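DITP/XTP pyrophosphatase (Staphylococcus aureus, PDB 4BNQ) probably hydrolyses non-canonical purine nucleoside triphosphates such as XTP, dITP and ITP to monophosphate and diphosphate, clearing them from the nucleotide pool. Local coordinates at residues Ser8-Gln11 with Gly12-Asn15; Asn91-Asp94 with Glu95-Ile98. One frame throughout, in Å; residues are numbered along the deposited sequence.

How the contacts relate
Both contacts are helix N-termini, each opened by a side-chain cap. Contact 1 comes first along the chain, where the loop after strand 3-6 turns into helix 11-20. Contact 2 follows much later, where the loop after strand 79-80 enters helix 94-104. Their centres lie 16 Å apart. Their nearest atoms are about 6 Å apart, so they do not touch. The loop carrying F149, G150 and Y151 runs by both: N10 and K13 meet F149, while D94 and N97 meet G150 and Y151. These loop residues are predicted to bind substrate. The two helix starts therefore probably border one nucleotide site, with contact 1 holding a phosphate ion in the crystal.

Contact 1: Ser8-Gln11 with Gly12-Asn15; sequences SNNQ and GKIN. With PO4 (phosphate ion), chain C.
N10 and K13 meet where the loop after strand 3-6 becomes helix 11-20. N10 is the N-cap. Its CG is anti to the backbone N (chi1 -174°), which places OD1 over the first turn. OD1 accepts from K13 N at 3.0 Å, with the donor 48° above the carbonyl plane. G12 N is also close to OD1, but that bond is weak. The backbone continues the turn: I14 N bonds N10 O, and N15 N bonds Q11 O.

The K13 side chain crosses that of N10 at about a right angle. Its CB lies 3.5 Å from N10 O. Its CG rests against N10 CG at 3.7 Å. The chain is extended beyond CG. CD passes S8 OG at 3.6 Å, CE nears the bound phosphate, and NZ bonds phosphate O1 at 2.8 Å. NZ also forms a salt bridge with D67. S8 OG accepts from N10 N, an ST turn. It also donates to the same O1, at a doubtfully short distance. N9 N donates to phosphate O4 at 2.9 Å. I14 CD1 sits 3.3 Å from N10 O and also touches S8 O. Water 1 can donate to Q11 OE1 and N15 OD1, but other acceptors compete for its protons. N15 OD1 also bonds K18, and Q11 NE2 bonds S30.

The phosphate probably came from the crystallisation liquor. K52 NZ also bonds it. Residues 8-13 are predicted to bind substrate. Hydroxyl, backbone N-H and ammonium donors converge on this one anion, consistent with a pocket for a phosphate group of the nucleotide.

Contact 2: Asn91-Asp94 with Glu95-Ile98; sequences NKSD and EANI
S93 and A96 form the tight part of this helix start. S93 is the N-cap of helix 94-104. With chi1 at 176°, OG points opposite the S93 backbone N and accepts from A96 N at 3.2 Å. The N-H...O angle is 157°. Beside this bond, S93 CB packs on A96 CB at 3.6 Å. Two backbone bonds complete the turn: N97 N to S93 O, and I98 N to D94 O. I98 CG1 lies 3.4 Å from D94 O, the acceptor of the second.

N97, like I98, is buried, and its amide is held at both ends. OD1 accepts from A88 N and ND2 donates to A85 O, which should fix the flip of the amide. The same group reaches the loop residues through water. Water 2 can donate to OD1, though it has rival acceptors, and takes a weak bond from S93 N. Water 3 accepts from ND2 at 3.2 Å and donates to D94 OD1 at 2.9 Å.

The looser side lies before the cap. N91 and K92 are exposed, and N91 OD1 receives a weak bond from S93 N at 3.4 Å. Past the cap, E95 is partly exposed; its CB lies 3.9 Å from S93 OG and its OE1 pairs with K143.

Helix 94-104 thus starts between two loops. A96 and N97 face the loop of A85, Y87 and A88, which follows strand 79-80. D94 OD2 bonds G150 N, N97 touches Y151 and I98 touches I154, in the loop between strands 126-139 and 155-157.

Contact 1: Ser8-Gln11 with Gly12-Asn15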
loop_
_atom_site.group_PDB
_atom_site.type_symbol
_atom_site.label_atom_id
_atom_site.label_comp_id
_atom_site.label_asym_id
_atom_site.label_seq_id
_atom_site.Cartn_x
_atom_site.Cartn_y
_atom_site.Cartn_z
ATOM N N SER A 8 20.177 -6.154 -7.714
ATOM C CA SER A 8 20.189 -4.764 -8.097
ATOM C C SER A 8 21.572 -4.208 -7.874
ATOM O O SER A 8 22.204 -4.516 -6.839
ATOM C CB SER A 8 19.194 -3.974 -7.256
ATOM O OG SER A 8 19.235 -2.615 -7.640
ATOM N N ASN A 9 22.030 -3.403 -8.843
ATOM C CA ASN A 9 23.332 -2.728 -8.794
ATOM C C ASN A 9 23.216 -1.385 -8.103
ATOM O O ASN A 9 24.206 -0.675 -7.935
ATOM C CB ASN A 9 23.883 -2.464 -10.204
ATOM C CG ASN A 9 24.377 -3.725 -10.888
ATOM O OD1 ASN A 9 24.881 -4.644 -10.240
ATOM N ND2 ASN A 9 24.228 -3.776 -12.205
ATOM N N ASN A 10 21.996 -1.015 -7.737
ATOM C CA ASN A 10 21.765 0.309 -7.193
ATOM C C ASN A 10 21.963 0.277 -5.679
ATOM O O ASN A 10 21.189 -0.347 -4.951
ATOM C CB ASN A 10 20.364 0.788 -7.572
ATOM C CG ASN A 10 20.092 2.229 -7.158
ATOM O OD1 ASN A 10 20.345 2.626 -6.020
ATOM N ND2 ASN A 10 19.547 3.008 -8.079
ATOM N N GLN A 11 23.010 0.948 -5.212
ATOM C CA GLN A 11 23.365 0.916 -3.795
ATOM C C GLN A 11 22.331 1.613 -2.920
ATOM O O GLN A 11 22.177 1.259 -1.750
ATOM C CB GLN A 11 24.771 1.495 -3.568
ATOM C CG GLN A 11 25.874 0.701 -4.270
ATOM C CD GLN A 11 26.037 -0.699 -3.695
ATOM O OE1 GLN A 11 25.678 -0.958 -2.538
ATOM N NE2 GLN A 11 26.571 -1.613 -4.502
ATOM N N GLY A 12 21.623 2.586 -3.497
ATOM C CA GLY A 12 20.528 3.259 -2.815
ATOM C C GLY A 12 19.400 2.289 -2.523
ATOM O O GLY A 12 18.902 2.237 -1.391
ATOM N N LYS A 13 19.007 1.509 -3.534
ATOM C CA LYS A 13 18.004 0.465 -3.347
ATOM C C LYS A 13 18.411 -0.540 -2.269
ATOM O O LYS A 13 17.598 -0.882 -1.405
ATOM C CB LYS A 13 17.729 -0.277 -4.655
ATOM C CG LYS A 13 17.077 0.553 -5.741
ATOM C CD LYS A 13 16.569 -0.361 -6.846
ATOM C CE LYS A 13 16.154 0.435 -8.091
ATOM N NZ LYS A 13 15.920 -0.492 -9.239
ATOM N N ILE A 14 19.649 -1.021 -2.327
ATOM C CA ILE A 14 20.133 -1.972 -1.327
ATOM C C ILE A 14 20.012 -1.387 0.083
ATOM O O ILE A 14 19.556 -2.062 0.993
ATOM C CB ILE A 14 21.582 -2.448 -1.597
ATOM C CG1 ILE A 14 21.587 -3.667 -2.510
ATOM C CG2 ILE A 14 22.236 -2.944 -0.331
ATOM C CD1 ILE A 14 21.116 -3.437 -3.839
ATOM N N ASN A 15 20.382 -0.126 0.249
ATOM C CA ASN A 15 20.210 0.552 1.524
ATOM C C ASN A 15 18.763 0.539 2.000
ATOM O O ASN A 15 18.498 0.249 3.161
ATOM C CB ASN A 15 20.731 1.986 1.444
ATOM C CG ASN A 15 22.218 2.042 1.127
ATOM O OD1 ASN A 15 22.981 1.134 1.501
ATOM N ND2 ASN A 15 22.642 3.101 0.430
HETATM P P PO4 C . 18.918 -1.707 -10.920
HETATM O O1 PO4 C . 18.055 -2.239 -9.775
HETATM O O2 PO4 C . 19.005 -0.201 -10.830
HETATM O O3 PO4 C . 18.262 -2.081 -12.237
HETATM O O4 PO4 C . 20.295 -2.304 -10.858
HETATM O O HOH W 1 24.930 -0.101 -0.143
#

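Contact 2: Asn91-Asp94 with Glu95-Ile98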
loop_
_atom_site.group_PDB
_atom_site.type_symbol
_atom_site.label_atom_id
_atom_site.label_comp_id
_atom_site.label_asym_id
_atom_site.label_seq_id
_atom_site.Cartn_x
_atom_site.Cartn_y
_atom_site.Cartn_z
ATOM N N ASN A 91 24.835 7.706 -18.883
ATOM C CA ASN A 91 25.697 7.790 -17.702
ATOM C C ASN A 91 24.912 7.660 -16.383
ATOM O O ASN A 91 25.501 7.495 -15.307
ATOM C CB ASN A 91 26.483 9.103 -17.710
ATOM C CG ASN A 91 25.626 10.303 -17.315
ATOM O OD1 ASN A 91 24.408 10.329 -17.554
ATOM N ND2 ASN A 91 26.262 11.307 -16.708
ATOM N N LYS A 92 23.586 7.745 -16.475
ATOM C CA LYS A 92 22.710 7.576 -15.318
ATOM C C LYS A 92 23.079 8.507 -14.168
ATOM O O LYS A 92 23.278 8.048 -13.041
ATOM C CB LYS A 92 22.722 6.123 -14.825
ATOM C CG LYS A 92 22.529 5.076 -15.920
ATOM C CD LYS A 92 21.828 3.820 -15.392
ATOM C CE LYS A 92 22.436 3.314 -14.090
ATOM N NZ LYS A 92 23.826 2.799 -14.240
ATOM N N SER A 93 23.185 9.803 -14.448
ATOM C CA SER A 93 23.425 10.783 -13.388
ATOM C C SER A 93 22.104 11.164 -12.734
ATOM O O SER A 93 21.225 11.747 -13.385
ATOM C CB SER A 93 24.091 12.049 -13.935
ATOM O OG SER A 93 24.229 13.023 -12.908
ATOM N N ASP A 94 21.952 10.835 -11.458
ATOM C CA ASP A 94 20.756 11.242 -10.736
ATOM C C ASP A 94 20.597 12.767 -10.835
ATOM O O ASP A 94 19.501 13.273 -11.119
ATOM C CB ASP A 94 20.816 10.785 -9.272
ATOM C CG ASP A 94 20.545 9.288 -9.098
ATOM O OD1 ASP A 94 20.156 8.626 -10.081
ATOM O OD2 ASP A 94 20.698 8.774 -7.960
ATOM N N GLU A 95 21.695 13.498 -10.647
ATOM C CA GLU A 95 21.633 14.960 -10.694
ATOM C C GLU A 95 21.187 15.493 -12.062
ATOM O O GLU A 95 20.416 16.449 -12.127
ATOM C CB GLU A 95 22.954 15.597 -10.229
ATOM C CG GLU A 95 23.006 17.137 -10.329
ATOM C CD GLU A 95 21.858 17.845 -9.595
ATOM O OE1 GLU A 95 21.395 17.351 -8.532
ATOM O OE2 GLU A 95 21.428 18.925 -10.069
ATOM N N ALA A 96 21.633 14.857 -13.146
ATOM C CA ALA A 96 21.227 15.282 -14.493
ATOM C C ALA A 96 19.756 14.960 -14.749
ATOM O O ALA A 96 19.016 15.743 -15.364
ATOM C CB ALA A 96 22.099 14.633 -15.559
ATOM N N ASN A 97 19.336 13.797 -14.279
ATOM C CA ASN A 97 17.948 13.391 -14.418
ATOM C C ASN A 97 17.003 14.371 -13.736
ATOM O O ASN A 97 15.952 14.705 -14.277
ATOM C CB ASN A 97 17.771 11.978 -13.865
ATOM C CG ASN A 97 18.524 10.949 -14.680
ATOM O OD1 ASN A 97 18.885 11.213 -15.832
ATOM N ND2 ASN A 97 18.757 9.768 -14.100
ATOM N N ILE A 98 17.394 14.839 -12.554
ATOM C CA ILE A 98 16.563 15.774 -11.802
ATOM C C ILE A 98 16.461 17.097 -12.550
ATOM O O ILE A 98 15.372 17.658 -12.682
ATOM C CB ILE A 98 17.116 16.025 -10.371
ATOM C CG1 ILE A 98 16.955 14.769 -9.514
ATOM C CG2 ILE A 98 16.448 17.231 -9.734
ATOM C CD1 ILE A 98 17.684 14.838 -8.154
HETATM O O HOH W 2 21.379 10.186 -16.555
HETATM O O HOH W 3 17.555 8.728 -11.270
#